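Local coordinates for protein putative phosphohydrolase (Shewanella amazonensis, PDB 3M1T) that is a putative phosphohydrolase of the HDOD family, akin to HD-type phosphodiesterases, and may take part in signal transduction, at residues L195-Q200 and P210-A215; M217-K222 and I245-K250. One frame throughout, in Å; residues are numbered along the deposited sequence.

Interaction 1: residues L195-Q200 and P210-A215; sequences LVKGIQ and PYSKLA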
loop_
_atom_site.group_PDB
_atom_site.type_symbol
_atom_site.label_atom_id
_atom_site.label_comp_id
_atom_site.label_asym_id
_atom_site.label_seq_id
_atom_site.Cartn_x
_atom_site.Cartn_y
_atom_site.Cartn_z
ATOM N N LEU A 195 -3.699 -4.888 9.148
ATOM C CA LEU A 195 -3.391 -4.512 7.788
ATOM C C LEU A 195 -4.502 -4.949 6.857
ATOM O O LEU A 195 -4.956 -4.219 5.962
ATOM C CB LEU A 195 -2.023 -5.058 7.373
ATOM C CG LEU A 195 -0.845 -4.321 8.011
ATOM C CD1 LEU A 195 0.458 -5.046 7.701
ATOM C CD2 LEU A 195 -0.715 -2.895 7.487
ATOM N N VAL A 196 -4.888 -6.230 6.964
ATOM C CA VAL A 196 -5.944 -6.808 6.125
ATOM C C VAL A 196 -7.238 -5.965 6.212
ATOM O O VAL A 196 -7.807 -5.616 5.171
ATOM C CB VAL A 196 -6.205 -8.288 6.509
ATOM C CG1 VAL A 196 -7.446 -8.843 5.740
ATOM C CG2 VAL A 196 -4.901 -9.087 6.254
ATOM N N LYS A 197 -7.639 -5.630 7.420
ATOM C CA LYS A 197 -8.901 -4.876 7.615
ATOM C C LYS A 197 -8.756 -3.455 7.052
ATOM O O LYS A 197 -9.722 -2.928 6.454
ATOM C CB LYS A 197 -9.251 -4.853 9.055
ATOM C CG LYS A 197 -10.586 -4.126 9.311
ATOM C CD LYS A 197 -10.821 -4.002 10.814
ATOM C CE LYS A 197 -12.198 -3.420 11.104
ATOM N NZ LYS A 197 -12.360 -3.293 12.567
ATOM N N GLY A 198 -7.564 -2.882 7.153
ATOM C CA GLY A 198 -7.324 -1.521 6.557
ATOM C C GLY A 198 -7.543 -1.545 5.073
ATOM O O GLY A 198 -8.284 -0.727 4.530
ATOM N N ILE A 199 -6.939 -2.531 4.399
ATOM C CA ILE A 199 -7.096 -2.708 2.967
ATOM C C ILE A 199 -8.573 -2.924 2.604
ATOM O O ILE A 199 -9.095 -2.315 1.670
ATOM C CB ILE A 199 -6.212 -3.881 2.433
ATOM C CG1 ILE A 199 -4.751 -3.585 2.762
ATOM C CG2 ILE A 199 -6.440 -4.069 0.929
ATOM C CD1 ILE A 199 -3.873 -4.867 2.674
ATOM N N GLN A 200 -9.234 -3.832 3.320
ATOM C CA GLN A 200 -10.605 -4.220 3.065
ATOM C C GLN A 200 -11.573 -3.023 3.053
ATOM O O GLN A 200 -12.420 -2.938 2.174
ATOM C CB GLN A 200 -11.045 -5.231 4.119
ATOM C CG GLN A 200 -12.465 -5.656 3.968
ATOM C CD GLN A 200 -13.000 -6.446 5.140
ATOM O OE1 GLN A 200 -12.326 -6.637 6.198
ATOM N NE2 GLN A 200 -14.227 -6.915 4.981
ATOM N N PRO A 210 -15.742 -2.625 14.662
ATOM C CA PRO A 210 -15.368 -1.235 14.995
ATOM C C PRO A 210 -14.595 -0.579 13.871
ATOM O O PRO A 210 -14.134 -1.238 12.932
ATOM C CB PRO A 210 -14.452 -1.422 16.199
ATOM C CG PRO A 210 -13.894 -2.770 16.063
ATOM C CD PRO A 210 -14.905 -3.593 15.400
ATOM N N TYR A 211 -14.462 0.748 13.984
ATOM C CA TYR A 211 -13.719 1.499 12.999
ATOM C C TYR A 211 -12.278 1.093 12.883
ATOM O O TYR A 211 -11.610 0.814 13.881
ATOM C CB TYR A 211 -13.770 2.969 13.434
ATOM C CG TYR A 211 -13.208 3.930 12.401
ATOM C CD1 TYR A 211 -13.946 4.279 11.265
ATOM C CD2 TYR A 211 -11.972 4.530 12.589
ATOM C CE1 TYR A 211 -13.415 5.206 10.312
ATOM C CE2 TYR A 211 -11.486 5.432 11.671
ATOM C CZ TYR A 211 -12.176 5.733 10.542
ATOM O OH TYR A 211 -11.619 6.646 9.656
ATOM N N SER A 212 -11.791 1.045 11.647
ATOM C CA SER A 212 -10.371 0.799 11.346
ATOM C C SER A 212 -9.690 2.131 11.022
ATOM O O SER A 212 -9.965 2.749 9.978
ATOM C CB SER A 212 -10.234 -0.101 10.127
ATOM O OG SER A 212 -8.882 -0.143 9.622
ATOM N N LYS A 213 -8.773 2.530 11.896
ATOM C CA LYS A 213 -7.974 3.736 11.588
ATOM C C LYS A 213 -7.163 3.603 10.299
ATOM O O LYS A 213 -7.054 4.547 9.527
ATOM C CB LYS A 213 -7.096 4.127 12.747
ATOM C CG LYS A 213 -7.884 4.609 13.965
ATOM C CD LYS A 213 -6.967 4.816 15.186
ATOM C CE LYS A 213 -7.806 5.366 16.379
ATOM N NZ LYS A 213 -6.959 5.276 17.610
ATOM N N LEU A 214 -6.603 2.413 10.061
ATOM C CA LEU A 214 -5.862 2.220 8.833
ATOM C C LEU A 214 -6.708 2.409 7.580
ATOM O O LEU A 214 -6.240 3.011 6.624
ATOM C CB LEU A 214 -5.169 0.848 8.813
ATOM C CG LEU A 214 -3.958 0.750 9.703
ATOM C CD1 LEU A 214 -3.575 -0.754 9.762
ATOM C CD2 LEU A 214 -2.705 1.529 9.099
ATOM N N ALA A 215 -7.944 1.926 7.578
ATOM C CA ALA A 215 -8.829 2.124 6.451
ATOM C C ALA A 215 -9.131 3.614 6.279
ATOM O O ALA A 215 -9.152 4.063 5.158
ATOM C CB ALA A 215 -10.140 1.338 6.602
HETATM O O HOH W 1 -10.263 -1.765 13.900
#
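The capped N-terminus of helix 213-227 is held here against helix 193-200, with Lys197 reaching over Ser212 to the loop in front of the cap. Ser212 is the N-cap: its OG accepts from Ala215 N at 3.1 Å, with a fairly straight N-H...O angle of 162°. Across that cap runs Lys197, whose CG stands anti to the backbone N (chi1 -178°) and whose chain stays extended, so that CD and CE pass alongside Ser212 CB, CE at 4.0 Å. The ammonium is bonded to one carbonyl of the loop and linked through water to the next. NZ donates to Pro210 O at 2.7 Å, coming from 36° above the carbonyl plane, and a water that accepts from NZ donates in turn to Tyr211 O. An alanine in place of Lys197 would probably leave Pro210 O and the bridging water without their donor and uncover Ser212 CB. Deeper in, the two backbones are in contact: the CA atoms of Gly198 and Ala215 lie 3.9 Å apart, and Ala215 CB rests 3.5 Å from Gly198 O. Leu214 CB packs on Gly198 CA at 3.9 Å, where any side chain on the glycine would collide with it. Leu214 CD1 also meets Leu195 CD2, and both leucines lean on Glu130 of helix 128-137. This is a serine N-cap combined with a close, glycine-permitted helix contact, set in the all-helical architecture of an HDOD protein.

Interaction 2: residues M217-K222 and I245-K250; sequences MLAMAK and ILAGIK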
loop_
_atom_site.group_PDB
_atom_site.type_symbol
_atom_site.label_atom_id
_atom_site.label_comp_id
_atom_site.label_asym_id
_atom_site.label_seq_id
_atom_site.Cartn_x
_atom_site.Cartn_y
_atom_site.Cartn_z
HETATM N N MSE A 217 -7.180 6.093 7.213
HETATM C CA MSE A 217 -5.925 6.673 6.660
HETATM C C MSE A 217 -5.824 6.422 5.175
HETATM O O MSE A 217 -5.439 7.328 4.385
HETATM C CB MSE A 217 -4.671 6.104 7.357
HETATM C CG MSE A 217 -4.464 6.614 8.783
HETATM SE SE MSE A 217 -2.919 5.881 9.580
HETATM C CE MSE A 217 -3.708 4.712 10.909
ATOM N N LEU A 218 -6.071 5.169 4.733
ATOM C CA LEU A 218 -6.026 4.868 3.321
ATOM C C LEU A 218 -7.006 5.738 2.546
ATOM O O LEU A 218 -6.664 6.328 1.495
ATOM C CB LEU A 218 -6.285 3.400 2.980
ATOM C CG LEU A 218 -5.177 2.421 3.220
ATOM C CD1 LEU A 218 -5.776 1.026 2.912
ATOM C CD2 LEU A 218 -3.931 2.764 2.363
ATOM N N ALA A 219 -8.221 5.835 3.053
ATOM C CA ALA A 219 -9.249 6.622 2.335
ATOM C C ALA A 219 -8.784 8.073 2.130
ATOM O O ALA A 219 -8.890 8.636 1.017
ATOM C CB ALA A 219 -10.555 6.565 3.076
HETATM N N MSE A 220 -8.265 8.654 3.199
HETATM C CA MSE A 220 -7.785 10.028 3.197
HETATM C C MSE A 220 -6.579 10.203 2.271
HETATM O O MSE A 220 -6.547 11.068 1.384
HETATM C CB MSE A 220 -7.489 10.479 4.611
HETATM C CG MSE A 220 -6.850 11.859 4.675
HETATM SE SE MSE A 220 -7.261 12.670 6.380
HETATM C CE MSE A 220 -6.721 14.519 5.931
ATOM N N ALA A 221 -5.600 9.302 2.422
ATOM C CA ALA A 221 -4.340 9.352 1.674
ATOM C C ALA A 221 -4.605 9.166 0.173
ATOM O O ALA A 221 -4.004 9.843 -0.673
ATOM C CB ALA A 221 -3.366 8.288 2.220
ATOM N N LYS A 222 -5.518 8.249 -0.176
ATOM C CA LYS A 222 -5.861 8.034 -1.579
ATOM C C LYS A 222 -6.457 9.264 -2.257
ATOM O O LYS A 222 -6.145 9.549 -3.399
ATOM C CB LYS A 222 -6.828 6.865 -1.734
ATOM C CG LYS A 222 -6.204 5.519 -1.467
ATOM C CD LYS A 222 -7.250 4.436 -1.469
ATOM C CE LYS A 222 -7.850 4.171 -2.850
ATOM N NZ LYS A 222 -9.029 3.257 -2.780
ATOM N N ILE A 245 -13.410 14.495 7.393
ATOM C CA ILE A 245 -14.821 14.146 7.603
ATOM C C ILE A 245 -15.317 12.978 6.741
ATOM O O ILE A 245 -16.003 12.091 7.259
ATOM C CB ILE A 245 -15.744 15.375 7.367
ATOM C CG1 ILE A 245 -15.503 16.389 8.481
ATOM C CG2 ILE A 245 -17.255 15.035 7.468
ATOM C CD1 ILE A 245 -16.042 17.810 8.126
ATOM N N LEU A 246 -15.051 13.000 5.456
ATOM C CA LEU A 246 -15.445 11.916 4.566
ATOM C C LEU A 246 -14.823 10.625 5.088
ATOM O O LEU A 246 -15.507 9.602 5.141
ATOM C CB LEU A 246 -14.985 12.139 3.137
ATOM N N ALA A 247 -13.549 10.650 5.500
ATOM C CA ALA A 247 -12.887 9.414 5.918
ATOM C C ALA A 247 -13.206 8.943 7.311
ATOM O O ALA A 247 -13.041 7.745 7.585
ATOM C CB ALA A 247 -11.399 9.537 5.771
ATOM N N GLY A 248 -13.587 9.841 8.192
ATOM C CA GLY A 248 -13.873 9.555 9.588
ATOM C C GLY A 248 -12.694 9.487 10.543
ATOM O O GLY A 248 -12.804 8.980 11.648
ATOM N N ILE A 249 -11.536 10.028 10.133
ATOM C CA ILE A 249 -10.227 9.676 10.747
ATOM C C ILE A 249 -9.752 10.683 11.846
ATOM O O ILE A 249 -8.858 10.400 12.636
ATOM C CB ILE A 249 -9.180 9.448 9.585
ATOM C CG1 ILE A 249 -7.832 8.853 10.080
ATOM C CG2 ILE A 249 -8.965 10.689 8.805
ATOM C CD1 ILE A 249 -7.967 7.570 10.858
ATOM N N LYS A 250 -10.361 11.865 11.876
ATOM C CA LYS A 250 -10.061 12.873 12.910
ATOM C C LYS A 250 -8.576 13.193 13.074
ATOM O O LYS A 250 -8.065 13.117 14.179
ATOM C CB LYS A 250 -10.591 12.375 14.264
ATOM C CG LYS A 250 -12.064 12.653 14.498
ATOM C CD LYS A 250 -12.305 13.178 15.916
#
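Ala247 O, at the C-terminal end of helix 236-247, accepts a hydrogen bond from the hydroxyl of Tyr211, while the methyl of the same alanine packs into helix 213-227. The two helices form an antiparallel helical hairpin, and this contact is at its open end, where helix 236-247 stops and the chain turns away through Gly248. Positive phi at Gly248 (83°), a value that favours glycine, breaks the helix and brings Ile249 back toward the partner helix.

Between the segments themselves the contact is apolar. Ala247 CB sits between two residues of the facing helix, 4.1 Å from Ala219 CB and 4.2 Å from Met220 CB. The methyls of Ala219 and Ala247 are small, and Met220 meets Ala247 through its CB and backbone N while the rest of its chain runs on to Ile249; the CA atoms of Met220 and Ala247 are 5.8 Å apart.

Ile249 is the larger apolar piece; it was modelled in two conformers, and its contacts are those of one of them. In this conformer CG1 is anti to the backbone N (chi1 -171°), and the turn at chi2 brings CD1 to the start of segment 217-222, 4.0 Å from Met217 N. The same methyl lies 4.2 Å from Met217 CG, the two side chains crossing at about a right angle. Leu124 of helix 103-124 touches both Met217 and Ile249, joining the hairpin to the rest of the helical bundle. Met220, like Met217 a selenomethionine, sends its chain out extended to cross Ile249, again at roughly a right angle; it also touches Ile243 and Asn244 of helix 236-247. One atom short of its terminal methyl, Met220 SE meets the other branch of the isoleucine, Ile249 CG2, at 3.6 Å.

How the interactions relate
Helix 213-227 is common to both contacts: interaction 1 secures its capped start against helix 193-200, and interaction 2 packs its next turns against the end of helix 236-247. The centres lie 11 Å apart, and the two sites touch directly. Tyr211, in the loop before the cap, places OH 2.7 Å from Ala247 O, a probable hydrogen bond that ties the loop to the neighbouring helix end. A second touch, Lys213 O to Ile249 CD1 at 3.4 Å, belongs to one modelled conformer of Ile249. The two contacts thus share one helix, with its cap held on helix 193-200 and the Tyr211 loop tied to the end of helix 236-247.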